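PDB 3FEQ: putative amidohydrolase from Unidentified, which is probably a zinc-dependent prolidase of the amidohydrolase superfamily, hydrolysing dipeptides that carry a C-terminal proline. Local coordinates for residues A340-L349 / P384-A392; A373-D381 / R397-G405. All coordinates share one frame; numbering follows the deposited sequence.

Interaction 1 (A340-L349 / P384-A392)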
# COMPACT_ATOMS: atom_id res chain seq x y z
N ALA C 340 -50.98 16.95 13.63
CA ALA C 340 -52.33 17.49 13.61
C ALA C 340 -52.68 18.12 14.95
O ALA C 340 -53.37 19.13 15.00
CB ALA C 340 -53.32 16.42 13.25
N GLU C 341 -52.16 17.55 16.03
CA GLU C 341 -52.53 17.99 17.36
C GLU C 341 -51.95 19.35 17.68
O GLU C 341 -52.35 19.98 18.65
CB GLU C 341 -52.07 16.98 18.41
CG GLU C 341 -52.97 15.78 18.55
CD GLU C 341 -52.33 14.69 19.40
OE1 GLU C 341 -51.37 14.99 20.15
OE2 GLU C 341 -52.78 13.53 19.32
N VAL C 342 -50.98 19.79 16.90
CA VAL C 342 -50.35 21.06 17.21
C VAL C 342 -50.74 22.08 16.16
O VAL C 342 -51.25 23.14 16.51
CB VAL C 342 -48.83 20.95 17.29
CG1 VAL C 342 -48.22 22.32 17.50
CG2 VAL C 342 -48.44 20.01 18.41
N LEU C 343 -50.52 21.74 14.90
CA LEU C 343 -50.97 22.56 13.78
C LEU C 343 -52.23 21.89 13.25
O LEU C 343 -52.49 20.75 13.59
CB LEU C 343 -49.89 22.63 12.70
CG LEU C 343 -48.43 22.55 13.20
CD1 LEU C 343 -47.51 22.01 12.13
CD2 LEU C 343 -47.89 23.89 13.72
N GLY C 344 -53.04 22.57 12.45
CA GLY C 344 -54.26 21.93 11.96
C GLY C 344 -53.97 20.62 11.25
O GLY C 344 -52.84 20.41 10.79
N ASN C 345 -54.96 19.74 11.12
CA ASN C 345 -54.75 18.58 10.26
C ASN C 345 -54.76 18.84 8.74
O ASN C 345 -54.40 17.96 7.97
CB ASN C 345 -55.55 17.33 10.66
CG ASN C 345 -56.96 17.63 11.07
OD1 ASN C 345 -57.38 18.78 11.11
ND2 ASN C 345 -57.71 16.58 11.40
N LEU C 346 -55.07 20.07 8.33
CA LEU C 346 -54.75 20.52 6.97
C LEU C 346 -53.24 20.59 6.80
O LEU C 346 -52.69 20.05 5.85
CB LEU C 346 -55.33 21.90 6.70
CG LEU C 346 -55.80 22.23 5.28
CD1 LEU C 346 -55.60 23.71 5.00
CD2 LEU C 346 -55.16 21.39 4.20
N GLU C 347 -52.60 21.27 7.74
CA GLU C 347 -51.15 21.36 7.76
C GLU C 347 -50.46 19.99 7.82
O GLU C 347 -49.51 19.73 7.09
CB GLU C 347 -50.70 22.29 8.90
CG GLU C 347 -49.21 22.59 8.92
CD GLU C 347 -48.66 23.04 7.57
OE1 GLU C 347 -49.33 23.86 6.90
OE2 GLU C 347 -47.55 22.59 7.20
N ALA C 348 -50.99 19.09 8.65
CA ALA C 348 -50.46 17.73 8.76
C ALA C 348 -50.49 17.01 7.41
O ALA C 348 -49.52 16.37 7.02
CB ALA C 348 -51.23 16.95 9.80
N LEU C 349 -51.58 17.18 6.68
CA LEU C 349 -51.68 16.59 5.36
C LEU C 349 -50.82 17.31 4.33
O LEU C 349 -50.37 16.69 3.36
CB LEU C 349 -53.14 16.54 4.91
CG LEU C 349 -54.11 15.68 5.72
CD1 LEU C 349 -55.51 15.87 5.18
CD2 LEU C 349 -53.74 14.21 5.69
N PRO C 384 -60.13 12.93 6.11
CA PRO C 384 -58.98 13.27 6.95
C PRO C 384 -59.04 14.71 7.43
O PRO C 384 -58.54 15.03 8.51
CB PRO C 384 -57.79 13.06 6.01
CG PRO C 384 -58.34 13.24 4.65
CD PRO C 384 -59.73 12.69 4.71
N LEU C 385 -59.70 15.55 6.65
CA LEU C 385 -59.79 16.96 6.96
C LEU C 385 -60.53 17.20 8.28
O LEU C 385 -60.37 18.24 8.89
CB LEU C 385 -60.46 17.72 5.81
CG LEU C 385 -59.68 18.87 5.17
CD1 LEU C 385 -58.19 18.62 5.27
CD2 LEU C 385 -60.08 19.08 3.71
N GLU C 386 -61.30 16.21 8.73
CA GLU C 386 -62.00 16.29 10.01
C GLU C 386 -61.60 15.24 11.02
O GLU C 386 -61.58 15.50 12.22
CB GLU C 386 -63.50 16.25 9.80
CG GLU C 386 -64.17 17.58 10.07
CD GLU C 386 -65.33 17.84 9.14
OE1 GLU C 386 -65.28 18.84 8.39
OE2 GLU C 386 -66.27 17.02 9.13
N ASP C 387 -61.33 14.03 10.55
CA ASP C 387 -60.71 13.03 11.41
C ASP C 387 -59.33 12.64 10.88
O ASP C 387 -59.20 11.93 9.89
CB ASP C 387 -61.60 11.80 11.55
CG ASP C 387 -60.99 10.74 12.46
OD1 ASP C 387 -60.31 11.11 13.45
OD2 ASP C 387 -61.19 9.54 12.18
N ILE C 388 -58.29 13.08 11.58
CA ILE C 388 -56.93 12.79 11.18
C ILE C 388 -56.62 11.31 11.35
O ILE C 388 -55.71 10.78 10.71
CB ILE C 388 -55.91 13.63 11.97
CG1 ILE C 388 -54.53 13.54 11.34
CG2 ILE C 388 -55.88 13.21 13.44
CD1 ILE C 388 -54.48 13.95 9.90
N GLY C 389 -57.41 10.63 12.17
CA GLY C 389 -57.23 9.21 12.41
C GLY C 389 -57.44 8.31 11.21
O GLY C 389 -57.04 7.15 11.24
N VAL C 390 -58.07 8.82 10.14
CA VAL C 390 -58.32 7.99 8.94
C VAL C 390 -57.03 7.77 8.17
O VAL C 390 -56.96 6.91 7.28
CB VAL C 390 -59.45 8.56 8.01
CG1 VAL C 390 -60.62 9.09 8.81
CG2 VAL C 390 -58.94 9.62 7.06
N VAL C 391 -56.01 8.52 8.54
CA VAL C 391 -54.70 8.41 7.93
C VAL C 391 -53.70 7.92 8.96
O VAL C 391 -52.75 7.22 8.61
CB VAL C 391 -54.23 9.77 7.41
CG1 VAL C 391 -53.00 9.60 6.63
CG2 VAL C 391 -55.28 10.38 6.52
N ALA C 392 -53.91 8.27 10.22
CA ALA C 392 -52.90 8.05 11.25
C ALA C 392 -53.15 6.81 12.09
O ALA C 392 -52.81 6.78 13.27
CB ALA C 392 -52.79 9.28 12.14
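Among the last helices of the amidohydrolase fold, whose catalytic domain is a TIM barrel, the first turn of helix 345-351 packs against the loop that joins strands 377-380 and 398-403, with Asn345, Leu349, Leu385 and Ile388 carrying most of the contact. The loop turns through a short 3-10 segment at 388-390. No hydrogen bond crosses between the two segments, and the contact is mainly apolar packing.

Ile388, the first residue of the 3-10 segment, points its side chain at the helix. With CG1 swung anti to the backbone N (chi1 -168°), its branch runs past Asn345 in the opposite direction, laying CD1 against Asn345 CB at 3.6 Å. The same branch reaches the preceding helix 335-340, where Ile388 CG1 lies 3.7 Å from Ala340 CB. Ile388 thus sits across the break between two consecutive helices, touching Ala340 of helix 335-340 and Asn345 at the start of helix 345-351.

The amide of Asn345 leans over the loop backbone. Its ND2 is 3.4 Å from Pro384 O, but the angle is too poor for a hydrogen bond, so the group rests on the carbonyl and on Ile388 CB rather than being tied to either. Gly344, at the N-cap position, starts the helix through its carbonyl, which accepts from Ala348 N.

One turn on, the buried Leu349 sends its two methyls to different parts of the loop. CD2 faces Val391 CG2 at 4.2 Å, while the side chain also touches Met58 of strand 56-66 and Leu16. The other methyl, CD1, touches both Pro384 and Leu385, 3.7 Å from Pro384 CB and 3.8 Å from Leu385 CD1.

Interaction 2 (A373-D381 / R397-G405)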
# COMPACT_ATOMS: atom_id res chain seq x y z
N ALA C 373 -50.01 15.82 -13.61
CA ALA C 373 -49.25 15.21 -12.51
C ALA C 373 -49.18 13.68 -12.61
O ALA C 373 -49.87 13.07 -13.41
CB ALA C 373 -49.83 15.65 -11.16
N ILE C 374 -48.33 13.08 -11.78
CA ILE C 374 -48.14 11.63 -11.77
C ILE C 374 -49.19 10.94 -10.90
O ILE C 374 -49.56 11.45 -9.84
CB ILE C 374 -46.74 11.27 -11.25
CG1 ILE C 374 -45.68 11.97 -12.08
CG2 ILE C 374 -46.54 9.78 -11.23
CD1 ILE C 374 -44.30 11.85 -11.51
N ALA C 375 -49.65 9.78 -11.34
CA ALA C 375 -50.82 9.16 -10.78
C ALA C 375 -50.51 8.35 -9.53
O ALA C 375 -50.71 7.13 -9.49
CB ALA C 375 -51.50 8.32 -11.81
N ASP C 376 -50.05 9.05 -8.51
CA ASP C 376 -49.80 8.46 -7.20
C ASP C 376 -50.93 8.86 -6.28
O ASP C 376 -50.97 9.97 -5.76
CB ASP C 376 -48.46 8.96 -6.64
CG ASP C 376 -47.25 8.20 -7.21
OD1 ASP C 376 -47.42 7.45 -8.20
OD2 ASP C 376 -46.13 8.37 -6.68
N LEU C 377 -51.89 7.95 -6.12
CA LEU C 377 -53.13 8.26 -5.41
C LEU C 377 -53.36 7.32 -4.25
O LEU C 377 -52.99 6.14 -4.29
CB LEU C 377 -54.33 8.17 -6.35
CG LEU C 377 -54.66 9.33 -7.30
CD1 LEU C 377 -54.07 10.66 -6.82
CD2 LEU C 377 -54.19 8.99 -8.71
N VAL C 378 -54.03 7.84 -3.24
CA VAL C 378 -54.52 7.04 -2.14
C VAL C 378 -56.02 7.21 -2.10
O VAL C 378 -56.53 8.31 -2.32
CB VAL C 378 -53.91 7.51 -0.81
CG1 VAL C 378 -54.65 6.92 0.35
CG2 VAL C 378 -52.47 7.11 -0.74
N VAL C 379 -56.73 6.11 -1.88
CA VAL C 379 -58.16 6.16 -1.67
C VAL C 379 -58.53 5.82 -0.23
O VAL C 379 -58.19 4.76 0.29
CB VAL C 379 -58.92 5.31 -2.68
CG1 VAL C 379 -60.36 5.11 -2.24
CG2 VAL C 379 -58.86 5.95 -4.04
N LEU C 380 -59.25 6.74 0.39
CA LEU C 380 -59.37 6.81 1.83
C LEU C 380 -60.83 6.68 2.22
O LEU C 380 -61.69 7.35 1.66
CB LEU C 380 -58.85 8.17 2.27
CG LEU C 380 -57.72 8.26 3.29
CD1 LEU C 380 -56.80 7.08 3.14
CD2 LEU C 380 -56.98 9.56 3.09
N ASP C 381 -61.11 5.81 3.18
CA ASP C 381 -62.47 5.61 3.70
C ASP C 381 -62.77 6.58 4.84
O ASP C 381 -62.58 6.26 6.02
CB ASP C 381 -62.61 4.15 4.18
CG ASP C 381 -64.03 3.81 4.63
OD1 ASP C 381 -64.98 4.07 3.87
OD2 ASP C 381 -64.17 3.24 5.74
N ARG C 397 -57.50 2.51 7.37
CA ARG C 397 -58.59 3.10 6.59
C ARG C 397 -58.23 3.52 5.15
O ARG C 397 -58.92 4.35 4.56
CB ARG C 397 -59.21 4.26 7.35
CG ARG C 397 -60.66 4.04 7.73
CD ARG C 397 -61.14 5.09 8.72
NE ARG C 397 -61.24 4.56 10.08
CZ ARG C 397 -60.29 4.63 11.00
NH1 ARG C 397 -59.13 5.22 10.74
NH2 ARG C 397 -60.50 4.11 12.20
N VAL C 398 -57.18 2.93 4.58
CA VAL C 398 -56.81 3.17 3.19
C VAL C 398 -57.01 1.89 2.40
O VAL C 398 -56.37 0.89 2.67
CB VAL C 398 -55.34 3.62 3.07
CG1 VAL C 398 -54.47 2.93 4.10
CG2 VAL C 398 -54.80 3.38 1.68
N GLU C 399 -57.94 1.91 1.44
CA GLU C 399 -58.26 0.68 0.74
C GLU C 399 -57.77 0.61 -0.69
O GLU C 399 -57.75 -0.46 -1.28
CB GLU C 399 -59.75 0.36 0.81
CG GLU C 399 -60.63 1.32 0.06
CD GLU C 399 -61.42 2.18 0.99
OE1 GLU C 399 -60.95 3.29 1.32
OE2 GLU C 399 -62.50 1.72 1.43
N TYR C 400 -57.36 1.75 -1.26
CA TYR C 400 -56.72 1.73 -2.57
C TYR C 400 -55.44 2.55 -2.59
O TYR C 400 -55.42 3.68 -2.13
CB TYR C 400 -57.67 2.22 -3.66
CG TYR C 400 -58.84 1.30 -3.92
CD1 TYR C 400 -58.65 0.04 -4.48
CD2 TYR C 400 -60.14 1.69 -3.63
CE1 TYR C 400 -59.72 -0.80 -4.74
CE2 TYR C 400 -61.21 0.86 -3.88
CZ TYR C 400 -60.99 -0.38 -4.44
OH TYR C 400 -62.05 -1.22 -4.70
N VAL C 401 -54.38 1.97 -3.14
CA VAL C 401 -53.19 2.75 -3.45
C VAL C 401 -52.82 2.61 -4.92
O VAL C 401 -52.65 1.50 -5.43
CB VAL C 401 -52.00 2.38 -2.55
CG1 VAL C 401 -50.78 3.16 -2.95
CG2 VAL C 401 -52.32 2.64 -1.09
N LEU C 402 -52.72 3.74 -5.60
CA LEU C 402 -52.29 3.74 -6.98
C LEU C 402 -50.90 4.33 -7.09
O LEU C 402 -50.60 5.35 -6.47
CB LEU C 402 -53.25 4.55 -7.84
CG LEU C 402 -54.30 3.75 -8.60
CD1 LEU C 402 -55.35 3.24 -7.65
CD2 LEU C 402 -54.92 4.63 -9.66
N GLN C 403 -50.06 3.71 -7.91
CA GLN C 403 -48.71 4.19 -8.10
C GLN C 403 -48.38 4.28 -9.59
O GLN C 403 -48.58 3.32 -10.32
CB GLN C 403 -47.74 3.26 -7.37
CG GLN C 403 -46.44 3.89 -6.93
CD GLN C 403 -45.68 3.03 -5.94
OE1 GLN C 403 -44.98 3.55 -5.08
NE2 GLN C 403 -45.83 1.71 -6.04
N ARG C 404 -47.94 5.44 -10.04
CA ARG C 404 -47.70 5.69 -11.46
C ARG C 404 -48.73 5.02 -12.37
O ARG C 404 -48.39 4.18 -13.21
CB ARG C 404 -46.27 5.29 -11.85
CG ARG C 404 -45.21 6.34 -11.53
CD ARG C 404 -43.89 6.06 -12.22
NE ARG C 404 -43.26 4.83 -11.73
CZ ARG C 404 -42.90 3.81 -12.50
NH1 ARG C 404 -43.10 3.85 -13.81
NH2 ARG C 404 -42.34 2.74 -11.96
N GLY C 405 -49.99 5.37 -12.18
CA GLY C 405 -51.05 4.84 -13.02
C GLY C 405 -51.64 3.55 -12.48
O GLY C 405 -52.85 3.42 -12.40
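Strands 377-380 and 398-403 run antiparallel, 168° between their directions and 4.7 Å apart at the axes, paired from Leu377 opposite Leu402 to Leu380 opposite Val398. Leu377 and Leu402 exchange backbone bonds in both directions, and Val379 N donates to Tyr400 O at 2.8 Å. The register then slips by one residue: Val379 O receives Glu399 N at 3.1 Å and a weak bond from Tyr400 N, so that two consecutive residues face one.

On the side of the sheet bearing Val379 and Tyr400, these two side chains lie alongside each other and point the same way. Val379 presents CB to the edge of the phenol ring, in its plane, and CG1 approaches Tyr400 CD2 at 3.7 Å. The reverse side is aliphatic: Val378 CG1 meets Val398 CG2 at about a right angle, and Leu380 CD1 lies against Val398 CB.

The slip is a classic beta bulge within a mixed sheet, in which strand 377-380 is flanked by 56-66 and 398-403 by 406-410. At the bulge, Glu399 bends at chi2 (-109°) and brings its carboxylate beside Asp381. Asp381 OD1 and Glu399 OE2 are 4.2 Å apart with the carboxylate planes almost perpendicular, a proximity of like charges that nearby Lys55 and Arg397 may offset.

Beyond the other end of the strands, Ala375 centres an inverse gamma turn and its carbonyl accepts from Gly405 N. A chi1 of -81° turns the Asp376 carboxylate toward the partner segment, where OD1 takes Arg404 N at 2.8 Å, nearly along the C-O axis, while OD2 forms a salt bridge with Arg128.

Followed from the N terminus, the chain lays down segment 340-349, which starts on helix 335-340 and runs into helix 345-351, then segment 373-381, next the loop 384-392 and last segment 397-405. Interaction 1 closes a long loop by bringing 384-392 back to the start of helix 345-351; interaction 2 closes a shorter one, whose 15 connecting residues include the whole of 384-392. Because the segments alternate, the two closures cross instead of nesting. Their centres are about 18 Å apart, yet they touch: Val391 CG2 packs on Leu380 CD2 at 3.9 Å, and Arg397 NH1 lies beside Gly389 O. The connection between the paired strands is thereby packed against the helix at one end of the ladder.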